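Local coordinates for protein Non-reducing end alpha-L-arabinofuranosidase BoGH43B (Bacteroides ovatus, PDB 5JOZ) that removes terminal non-reducing alpha-L-arabinofuranosyl residues from xyloglucan side branches, converting S units into X units, at residues A[271-276]-A[283-288]. Sequence-based numbering, arbitrary orientation.
Sequences FLAPVT and PKVGKD
Val275 and Pro283 stand side by side on the buried flank of a hairpin, CG1 of Val275 lying 3.6 Å from CB of Pro283. That methyl is put beside the proline by a first torsion with CG1 anti to the backbone N (chi1 175°). The other branch, CG2 of Val275, meets CG2 of Val285 more loosely, the two valines crossing at nearly a right angle. Val285 also sets both methyls against Ala273, its CG1 3.8 Å from the alanine CB, and both residues also touch Tyr295 of strand 294-296. Replacing Val285 with an alanine would probably leave the Ala273 methyl and CG2 of Val275 without their partner methyls and open a gap beside Tyr295. In the five-bladed beta-propeller of family 43, this hairpin forms the outer edge of one four-stranded blade. A single antiparallel hydrogen-bonded pair joins its strands: Thr276 N to Lys284 O (2.9 Å, 169° at the hydrogen) and Lys284 N to Thr276 O (2.8 Å). The backbones stay close at Val275 and Val285 and part only at Pro274 and Gly286, where, on the exposed side of Thr276, a water spans the opening, donating to Pro274 O (2.8 Å), accepting from Gly286 N (2.7 Å) and bonding Thr276 OG1. Lys284 NZ hydrogen-bonds the backbone O atoms of Val219 and Pro221.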
ATOM      1  N   PHE A 271       1.233  -7.551   9.019  1.00 22.32           N
ATOM      2  CA  PHE A 271       1.625  -8.636   9.900  1.00 22.41           C
ATOM      3  C   PHE A 271       0.396  -9.184  10.624  1.00 23.04           C
ATOM      4  O   PHE A 271      -0.658  -8.537  10.675  1.00 19.27           O
ATOM      5  CB  PHE A 271       2.647  -8.130  10.924  1.00 22.64           C
ATOM      6  CG  PHE A 271       3.964  -7.713  10.316  1.00 23.68           C
ATOM      7  CD1 PHE A 271       4.092  -6.495   9.665  1.00 25.03           C
ATOM      8  CD2 PHE A 271       5.073  -8.550  10.387  1.00 26.00           C
ATOM      9  CE1 PHE A 271       5.298  -6.114   9.095  1.00 24.93           C
ATOM     10  CE2 PHE A 271       6.281  -8.182   9.823  1.00 25.75           C
ATOM     11  CZ  PHE A 271       6.399  -6.957   9.176  1.00 25.95           C
ATOM     12  N   LEU A 272       0.558 -10.376  11.192  1.00 22.89           N
ATOM     13  CA  LEU A 272      -0.506 -11.090  11.905  1.00 25.55           C
ATOM     14  C   LEU A 272       0.043 -11.583  13.234  1.00 26.69           C
ATOM     15  O   LEU A 272       1.120 -12.191  13.264  1.00 26.92           O
ATOM     16  CB  LEU A 272      -0.973 -12.286  11.072  1.00 26.81           C
ATOM     17  CG  LEU A 272      -2.136 -13.136  11.602  1.00 27.32           C
ATOM     18  CD1 LEU A 272      -3.401 -12.291  11.745  1.00 24.52           C
ATOM     19  CD2 LEU A 272      -2.384 -14.289  10.648  1.00 24.71           C
ATOM     20  N   ALA A 273      -0.674 -11.324  14.327  1.00 25.48           N
ATOM     21  CA  ALA A 273      -0.261 -11.829  15.637  1.00 26.63           C
ATOM     22  C   ALA A 273      -1.455 -12.260  16.499  1.00 26.37           C
ATOM     23  O   ALA A 273      -2.499 -11.616  16.463  1.00 24.24           O
ATOM     24  CB  ALA A 273       0.575 -10.782  16.359  1.00 26.27           C
ATOM     25  N   PRO A 274      -1.296 -13.348  17.280  1.00 27.15           N
ATOM     26  CA  PRO A 274      -2.344 -13.771  18.186  1.00 26.71           C
ATOM     27  C   PRO A 274      -2.408 -12.846  19.399  1.00 27.06           C
ATOM     28  O   PRO A 274      -1.374 -12.415  19.902  1.00 28.18           O
ATOM     29  CB  PRO A 274      -1.900 -15.175  18.598  1.00 28.72           C
ATOM     30  CG  PRO A 274      -0.408 -15.109  18.566  1.00 28.48           C
ATOM     31  CD  PRO A 274      -0.054 -14.123  17.490  1.00 30.64           C
ATOM     32  N   VAL A 275      -3.630 -12.539  19.826  1.00 29.26           N
ATOM     33  CA  VAL A 275      -3.896 -11.650  20.950  1.00 26.98           C
ATOM     34  C   VAL A 275      -4.498 -12.487  22.072  1.00 24.49           C
ATOM     35  O   VAL A 275      -5.450 -13.225  21.859  1.00 29.03           O
ATOM     36  CB  VAL A 275      -4.889 -10.539  20.537  1.00 26.98           C
ATOM     37  CG1 VAL A 275      -5.286  -9.668  21.729  1.00 25.37           C
ATOM     38  CG2 VAL A 275      -4.284  -9.693  19.431  1.00 27.99           C
ATOM     39  N   THR A 276      -3.944 -12.355  23.267  1.00 27.77           N
ATOM     40  CA  THR A 276      -4.414 -13.089  24.442  1.00 28.79           C
ATOM     41  C   THR A 276      -4.962 -12.120  25.476  1.00 23.88           C
ATOM     42  O   THR A 276      -4.340 -11.119  25.748  1.00 23.85           O
ATOM     43  CB  THR A 276      -3.245 -13.853  25.051  1.00 29.23           C
ATOM     44  OG1 THR A 276      -2.580 -14.563  24.001  1.00 30.91           O
ATOM     45  CG2 THR A 276      -3.730 -14.828  26.135  1.00 31.00           C
ATOM     46  N   PRO A 283      -5.909  -7.126  26.742  1.00 27.71           N
ATOM     47  CA  PRO A 283      -5.285  -7.907  25.679  1.00 28.69           C
ATOM     48  C   PRO A 283      -3.776  -7.661  25.538  1.00 26.31           C
ATOM     49  O   PRO A 283      -3.296  -6.560  25.809  1.00 26.21           O
ATOM     50  CB  PRO A 283      -6.009  -7.399  24.441  1.00 29.42           C
ATOM     51  CG  PRO A 283      -6.204  -5.949  24.738  1.00 30.97           C
ATOM     52  CD  PRO A 283      -6.349  -5.819  26.232  1.00 27.52           C
ATOM     53  N   LYS A 284      -3.042  -8.685  25.122  1.00 25.12           N
ATOM     54  CA  LYS A 284      -1.637  -8.519  24.770  1.00 30.46           C
ATOM     55  C   LYS A 284      -1.180  -9.605  23.796  1.00 30.37           C
ATOM     56  O   LYS A 284      -1.637 -10.744  23.865  1.00 31.33           O
ATOM     57  CB  LYS A 284      -0.763  -8.538  26.028  1.00 34.29           C
ATOM     58  CG  LYS A 284       0.659  -8.017  25.820  1.00 35.79           C
ATOM     59  CD  LYS A 284       1.510  -8.169  27.076  1.00 40.81           C
ATOM     60  CE  LYS A 284       2.848  -7.430  26.975  1.00 39.83           C
ATOM     61  NZ  LYS A 284       2.776  -5.955  27.180  1.00 35.02           N
ATOM     62  N   VAL A 285      -0.269  -9.247  22.896  1.00 28.13           N
ATOM     63  CA  VAL A 285       0.382 -10.233  22.031  1.00 26.52           C
ATOM     64  C   VAL A 285       1.531 -10.850  22.813  1.00 27.78           C
ATOM     65  O   VAL A 285       2.476 -10.150  23.143  1.00 25.90           O
ATOM     66  CB  VAL A 285       0.899  -9.572  20.732  1.00 24.59           C
ATOM     67  CG1 VAL A 285       1.770 -10.536  19.928  1.00 23.39           C
ATOM     68  CG2 VAL A 285      -0.277  -9.058  19.909  1.00 23.13           C
ATOM     69  N   GLY A 286       1.442 -12.147  23.123  1.00 32.42           N
ATOM     70  CA  GLY A 286       2.509 -12.852  23.840  1.00 33.17           C
ATOM     71  C   GLY A 286       2.726 -12.331  25.259  1.00 42.07           C
ATOM     72  O   GLY A 286       1.829 -11.721  25.854  1.00 39.10           O
ATOM     73  N   LYS A 287       3.919 -12.581  25.795  1.00 40.32           N
ATOM     74  CA  LYS A 287       4.293 -12.115  27.132  1.00 47.18           C
ATOM     75  C   LYS A 287       4.825 -10.680  27.096  1.00 43.12           C
ATOM     76  O   LYS A 287       4.652  -9.936  28.060  1.00 37.44           O
ATOM     77  CB  LYS A 287       5.345 -13.046  27.758  1.00 46.47           C
ATOM     78  N   ASP A 288       5.444 -10.299  25.975  1.00 39.53           N
ATOM     79  CA  ASP A 288       6.216  -9.046  25.868  1.00 39.91           C
ATOM     80  C   ASP A 288       5.717  -8.070  24.784  1.00 37.64           C
ATOM     81  O   ASP A 288       6.284  -6.983  24.618  1.00 36.19           O
ATOM     82  CB  ASP A 288       7.712  -9.378  25.667  1.00 40.53           C
ATOM     83  CG  ASP A 288       7.962 -10.435  24.566  1.00 54.33           C
ATOM     84  OD1 ASP A 288       7.037 -10.742  23.765  1.00 51.61           O
ATOM     85  OD2 ASP A 288       9.096 -10.967  24.503  1.00 55.60           O
TER
HETATM   86  O   HOH W   1      -0.706 -13.598  22.302  1.00 27.63           O